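Local coordinates for gram-negative insecticidal protein (Chromobacterium piscinae, PDB 6FBM) that acts as an insecticidal toxin of the MACPF and beta-tripod families and probably forms pores in membranes of its target insect, at residues W389-D394 with A405-I410; L341-P346 with D420-A425. All coordinates share one frame; numbering follows the deposited sequence.

Overall arrangement
Both contacts lie in the C-terminal part of the chain, in the region related to the Vps62 family. Their centres are about 12 Å apart. In sequence, 341-346 comes first, then 389-394, 405-410 and 420-425, so both segments of contact 1 fall between the two segments of contact 2. Strands 403-410 and 421-426 are neighbours in one antiparallel sheet. Contact 1 pairs the first of them with 388-391 and 393-394. Contact 2 packs the second against strand 342-346 of a separate three-stranded sheet. A salt bridge from Arg408 to Asp420 also ties the two contacts together. Together they combine strand pairing within a sheet and packing between sheets in the region probably corresponding to the beta-tripod.

Contact 1: residues W389-D394 with A405-I410; sequences WQRVWD and ACWRAI
The carbonyl oxygen of Cys406 takes two backbone N-H groups. Val392 N lies 2.9 Å from Cys406 O, tilted 27° from the carbonyl plane. The bond from Trp393 N to the same oxygen is weak. Cys406 N returns a bond to Trp393 O. Two residues thus face one, which is a classic beta bulge. It shifts the antiparallel register by one residue, where the chain of 389-394 turns a corner. Before the bulge, Gln390 and Arg408 form a hydrogen-bonded pair, and Arg408 N lies 2.7 Å from Gln390 O in a nearly straight bond. In the same antiparallel sheet, 403-410 also pairs with 421-426.

On one face, Arg391 lies alongside Trp407, pointing the same way. Arg391 CG sits over the six-membered ring of Trp407, 3.5 Å from its centroid and 7° off the normal, a CH-pi contact. The guanidinium is turned 50° from the ring plane. Ala409 CB makes a second CH-pi contact with Trp389, 4.0 Å from the centroid of its six-membered ring. Trp389 CB also packs on Trp407 CE3 at 3.7 Å.

On the other face, Val392 CG2 touches Arg408 CG at 3.4 Å and lies over one side of the guanidinium. CG2 stands anti to the carbonyl carbon, which carries it toward the arginine. Arg408 NH2 forms a salt bridge with Asp420. Trp393 NE1 donates a hydrogen bond to Lys465 O.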
loop_
_atom_site.group_PDB
_atom_site.type_symbol
_atom_site.label_atom_id
_atom_site.label_comp_id
_atom_site.label_asym_id
_atom_site.label_seq_id
_atom_site.Cartn_x
_atom_site.Cartn_y
_atom_site.Cartn_z
ATOM N N TRP A 389 -46.300 35.370 41.371
ATOM C CA TRP A 389 -46.826 35.500 42.697
ATOM C C TRP A 389 -48.335 35.735 42.680
ATOM O O TRP A 389 -48.828 36.528 41.886
ATOM C CB TRP A 389 -46.134 36.661 43.390
ATOM C CG TRP A 389 -44.672 36.500 43.574
ATOM C CD1 TRP A 389 -43.709 36.818 42.678
ATOM C CD2 TRP A 389 -43.994 36.026 44.739
ATOM N NE1 TRP A 389 -42.471 36.564 43.203
ATOM C CE2 TRP A 389 -42.612 36.078 44.467
ATOM C CE3 TRP A 389 -44.418 35.533 45.978
ATOM C CZ2 TRP A 389 -41.659 35.673 45.377
ATOM C CZ3 TRP A 389 -43.456 35.131 46.905
ATOM C CH2 TRP A 389 -42.101 35.214 46.603
ATOM N N GLN A 390 -49.043 35.046 43.567
ATOM C CA GLN A 390 -50.465 35.263 43.777
ATOM C C GLN A 390 -50.790 35.621 45.226
ATOM O O GLN A 390 -50.007 35.354 46.137
ATOM C CB GLN A 390 -51.249 34.012 43.364
ATOM C CG GLN A 390 -51.308 32.857 44.360
ATOM C CD GLN A 390 -51.808 31.582 43.754
ATOM O OE1 GLN A 390 -52.496 31.607 42.720
ATOM N NE2 GLN A 390 -51.455 30.445 44.378
ATOM N N ARG A 391 -51.967 36.202 45.412
ATOM C CA ARG A 391 -52.390 36.690 46.701
ATOM C C ARG A 391 -53.155 35.646 47.480
ATOM O O ARG A 391 -54.149 35.132 47.018
ATOM C CB ARG A 391 -53.255 37.918 46.562
ATOM C CG ARG A 391 -52.499 39.154 46.171
ATOM C CD ARG A 391 -53.190 40.422 46.691
ATOM N NE ARG A 391 -53.210 41.474 45.683
ATOM C CZ ARG A 391 -54.043 41.516 44.648
ATOM N NH1 ARG A 391 -54.938 40.558 44.441
ATOM N NH2 ARG A 391 -53.966 42.517 43.784
ATOM N N VAL A 392 -52.670 35.357 48.677
ATOM C CA VAL A 392 -53.410 34.568 49.612
ATOM C C VAL A 392 -54.481 35.486 50.229
ATOM O O VAL A 392 -55.581 35.027 50.537
ATOM C CB VAL A 392 -52.482 33.985 50.702
ATOM C CG1 VAL A 392 -53.264 33.135 51.699
ATOM C CG2 VAL A 392 -51.438 33.115 50.076
ATOM N N TRP A 393 -54.132 36.767 50.393
ATOM C CA TRP A 393 -54.947 37.718 51.136
ATOM C C TRP A 393 -54.509 39.137 50.851
ATOM O O TRP A 393 -53.333 39.388 50.637
ATOM C CB TRP A 393 -54.767 37.460 52.628
ATOM C CG TRP A 393 -55.345 38.492 53.541
ATOM C CD1 TRP A 393 -56.623 38.543 54.016
ATOM C CD2 TRP A 393 -54.664 39.627 54.101
ATOM N NE1 TRP A 393 -56.786 39.640 54.829
ATOM C CE2 TRP A 393 -55.602 40.323 54.901
ATOM C CE3 TRP A 393 -53.368 40.125 54.002
ATOM C CZ2 TRP A 393 -55.276 41.487 55.593
ATOM C CZ3 TRP A 393 -53.049 41.282 54.690
ATOM C CH2 TRP A 393 -53.996 41.948 55.473
ATOM N N ASP A 394 -55.474 40.053 50.881
ATOM C CA ASP A 394 -55.199 41.486 50.967
ATOM C C ASP A 394 -56.191 42.181 51.904
ATOM O O ASP A 394 -57.141 41.553 52.357
ATOM C CB ASP A 394 -55.178 42.128 49.564
ATOM C CG ASP A 394 -56.405 41.821 48.751
ATOM O OD1 ASP A 394 -57.462 42.390 49.015
ATOM O OD2 ASP A 394 -56.311 41.017 47.823
ATOM N N ALA A 405 -50.802 42.816 52.304
ATOM C CA ALA A 405 -51.110 41.593 51.566
ATOM C C ALA A 405 -50.177 40.456 51.882
ATOM O O ALA A 405 -49.027 40.680 52.236
ATOM C CB ALA A 405 -51.081 41.880 50.075
ATOM N N CYS A 406 -50.684 39.241 51.719
ATOM C CA CYS A 406 -49.892 38.033 51.858
ATOM C C CYS A 406 -49.762 37.437 50.465
ATOM O O CYS A 406 -50.777 37.188 49.807
ATOM C CB CYS A 406 -50.600 37.058 52.762
ATOM S SG CYS A 406 -49.688 35.542 52.985
ATOM N N TRP A 407 -48.523 37.221 50.011
ATOM C CA TRP A 407 -48.293 36.653 48.685
ATOM C C TRP A 407 -47.667 35.263 48.753
ATOM O O TRP A 407 -46.927 34.963 49.691
ATOM C CB TRP A 407 -47.404 37.548 47.861
ATOM C CG TRP A 407 -47.988 38.850 47.495
ATOM C CD1 TRP A 407 -48.013 39.978 48.265
ATOM C CD2 TRP A 407 -48.583 39.203 46.251
ATOM N NE1 TRP A 407 -48.601 41.003 47.588
ATOM C CE2 TRP A 407 -48.968 40.549 46.343
ATOM C CE3 TRP A 407 -48.837 38.506 45.061
ATOM C CZ2 TRP A 407 -49.593 41.223 45.286
ATOM C CZ3 TRP A 407 -49.461 39.179 44.013
ATOM C CH2 TRP A 407 -49.833 40.516 44.140
ATOM N N ARG A 408 -47.983 34.436 47.747
ATOM C CA ARG A 408 -47.392 33.110 47.572
ATOM C C ARG A 408 -46.614 33.077 46.319
ATOM O O ARG A 408 -47.087 33.568 45.273
ATOM C CB ARG A 408 -48.430 32.057 47.285
ATOM C CG ARG A 408 -48.948 31.364 48.483
ATOM C CD ARG A 408 -48.757 29.876 48.453
ATOM N NE ARG A 408 -49.988 29.295 48.962
ATOM C CZ ARG A 408 -50.417 29.332 50.226
ATOM N NH1 ARG A 408 -51.574 28.757 50.489
ATOM N NH2 ARG A 408 -49.717 29.877 51.229
ATOM N N ALA A 409 -45.468 32.423 46.378
ATOM C CA ALA A 409 -44.768 32.118 45.163
ATOM C C ALA A 409 -45.590 31.076 44.408
ATOM O O ALA A 409 -46.084 30.108 44.988
ATOM C CB ALA A 409 -43.377 31.598 45.475
ATOM N N ILE A 410 -45.793 31.327 43.128
ATOM C CA ILE A 410 -46.301 30.323 42.225
ATOM C C ILE A 410 -45.066 29.572 41.731
ATOM O O ILE A 410 -44.237 30.156 41.022
ATOM C CB ILE A 410 -47.083 30.923 41.035
ATOM C CG1 ILE A 410 -48.226 31.807 41.515
ATOM C CG2 ILE A 410 -47.657 29.799 40.176
ATOM C CD1 ILE A 410 -48.794 32.708 40.435
#

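Contact 2: residues L341-P346 with D420-A425; sequences LAVFNP and DVMMLA
Met422 and Leu424 of one sheet pack against Leu341 and Val343 of another. Along 420-425, Met422 makes the first contact. Met422 CG is 3.8 Å from Val343 CG1 and 3.9 Å from Leu341 CD2, so one methylene touches two residues. The side chain crosses both of these partners at about a right angle. It is bent at chi2 (-60°) and again at chi3, and this folding brings Met422 CE back to 4.0 Å from Leu341 CD2. Met422 also touches Cys406, so it links this interface to the neighbouring strand 403-410. Its backbone N donates a hydrogen bond to Gln357 OE1.

Met423 points away from 341-346 and packs on Trp407, on the other side of its strand. Leu424 points back toward the interface. Leu424 CD1 lies 3.9 Å from Leu341 CD2, and the two leucines cross at about a right angle. Leu424 and Val343 reach toward each other tip to tip, with Leu424 CD1 4.1 Å from Val343 CG2. The closest CA atoms, of Val343 and Met422, are 7.0 Å apart, too far for strand pairing.

This is face-to-face packing of two beta sheets, one containing 342-346 and the other 421-426. All four touching residues are buried, and the side-chain contacts among them are all apolar. The two segments are therefore probably held together mainly by van der Waals packing and the burial of apolar side chains, without directional bonds between them.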
loop_
_atom_site.group_PDB
_atom_site.type_symbol
_atom_site.label_atom_id
_atom_site.label_comp_id
_atom_site.label_asym_id
_atom_site.label_seq_id
_atom_site.Cartn_x
_atom_site.Cartn_y
_atom_site.Cartn_z
ATOM N N LEU A 341 -47.546 42.740 63.316
ATOM C CA LEU A 341 -46.809 41.847 62.432
ATOM C C LEU A 341 -45.600 42.581 61.916
ATOM O O LEU A 341 -45.718 43.694 61.433
ATOM C CB LEU A 341 -47.644 41.451 61.213
ATOM C CG LEU A 341 -46.967 40.562 60.172
ATOM C CD1 LEU A 341 -46.563 39.235 60.791
ATOM C CD2 LEU A 341 -47.911 40.356 59.004
ATOM N N ALA A 342 -44.440 41.948 62.025
ATOM C CA ALA A 342 -43.274 42.387 61.304
ATOM C C ALA A 342 -42.692 41.161 60.572
ATOM O O ALA A 342 -42.768 40.012 61.063
ATOM C CB ALA A 342 -42.271 43.001 62.243
ATOM N N VAL A 343 -42.143 41.427 59.385
ATOM C CA VAL A 343 -41.537 40.401 58.578
ATOM C C VAL A 343 -40.146 40.813 58.196
ATOM O O VAL A 343 -39.818 41.994 58.124
ATOM C CB VAL A 343 -42.349 40.075 57.315
ATOM C CG1 VAL A 343 -43.672 39.420 57.696
ATOM C CG2 VAL A 343 -42.565 41.316 56.441
ATOM N N PHE A 344 -39.317 39.811 57.972
ATOM C CA PHE A 344 -37.908 40.021 57.726
ATOM C C PHE A 344 -37.456 39.101 56.593
ATOM O O PHE A 344 -37.792 37.918 56.591
ATOM C CB PHE A 344 -37.087 39.768 59.016
ATOM C CG PHE A 344 -37.370 40.739 60.128
ATOM C CD1 PHE A 344 -38.541 40.647 60.890
ATOM C CD2 PHE A 344 -36.465 41.730 60.437
ATOM C CE1 PHE A 344 -38.807 41.538 61.898
ATOM C CE2 PHE A 344 -36.711 42.630 61.473
ATOM C CZ PHE A 344 -37.889 42.536 62.207
ATOM N N ASN A 345 -36.721 39.672 55.643
ATOM C CA ASN A 345 -36.024 38.930 54.616
ATOM C C ASN A 345 -34.591 38.640 55.043
ATOM O O ASN A 345 -33.957 39.484 55.656
ATOM C CB ASN A 345 -35.952 39.732 53.324
ATOM C CG ASN A 345 -37.290 39.963 52.709
ATOM O OD1 ASN A 345 -38.250 39.278 53.013
ATOM N ND2 ASN A 345 -37.359 40.942 51.850
ATOM N N PRO A 346 -34.080 37.452 54.683
ATOM C CA PRO A 346 -32.667 37.185 54.843
ATOM C C PRO A 346 -31.901 37.786 53.682
ATOM O O PRO A 346 -32.394 37.789 52.559
ATOM C CB PRO A 346 -32.590 35.665 54.785
ATOM C CG PRO A 346 -33.715 35.273 53.894
ATOM C CD PRO A 346 -34.782 36.320 54.051
ATOM N N ASP A 420 -44.449 32.077 52.595
ATOM C CA ASP A 420 -45.071 33.238 51.977
ATOM C C ASP A 420 -44.329 34.506 52.331
ATOM O O ASP A 420 -43.461 34.511 53.180
ATOM C CB ASP A 420 -46.543 33.328 52.372
ATOM C CG ASP A 420 -47.367 32.187 51.814
ATOM O OD1 ASP A 420 -46.989 31.600 50.788
ATOM O OD2 ASP A 420 -48.408 31.868 52.405
ATOM N N VAL A 421 -44.713 35.569 51.649
ATOM C CA VAL A 421 -44.122 36.883 51.789
ATOM C C VAL A 421 -45.233 37.889 51.996
ATOM O O VAL A 421 -46.168 37.965 51.191
ATOM C CB VAL A 421 -43.375 37.254 50.504
ATOM C CG1 VAL A 421 -42.866 38.677 50.576
ATOM C CG2 VAL A 421 -42.242 36.262 50.252
ATOM N N MET A 422 -45.142 38.648 53.073
ATOM C CA MET A 422 -46.083 39.719 53.337
ATOM C C MET A 422 -45.543 40.978 52.716
ATOM O O MET A 422 -44.347 41.216 52.745
ATOM C CB MET A 422 -46.240 39.959 54.833
ATOM C CG MET A 422 -46.768 38.776 55.600
ATOM S SD MET A 422 -48.371 38.201 55.080
ATOM C CE MET A 422 -49.400 39.617 55.370
ATOM N N MET A 423 -46.458 41.777 52.183
ATOM C CA MET A 423 -46.184 43.111 51.684
ATOM C C MET A 423 -47.079 44.041 52.491
ATOM O O MET A 423 -48.303 43.984 52.364
ATOM C CB MET A 423 -46.495 43.204 50.184
ATOM C CG MET A 423 -45.621 42.310 49.307
ATOM S SD MET A 423 -43.860 42.697 49.335
ATOM C CE MET A 423 -43.789 44.202 48.364
ATOM N N LEU A 424 -46.460 44.881 53.311
ATOM C CA LEU A 424 -47.145 45.612 54.367
ATOM C C LEU A 424 -46.911 47.121 54.225
ATOM O O LEU A 424 -45.769 47.574 54.092
ATOM C CB LEU A 424 -46.662 45.141 55.733
ATOM C CG LEU A 424 -46.799 43.641 56.033
ATOM C CD1 LEU A 424 -46.042 43.265 57.301
ATOM C CD2 LEU A 424 -48.234 43.190 56.166
ATOM N N ALA A 425 -48.016 47.874 54.205
ATOM C CA ALA A 425 -48.031 49.326 54.232
ATOM C C ALA A 425 -47.561 49.876 52.899
ATOM O O ALA A 425 -46.704 50.766 52.844
ATOM C CB ALA A 425 -47.204 49.866 55.391
#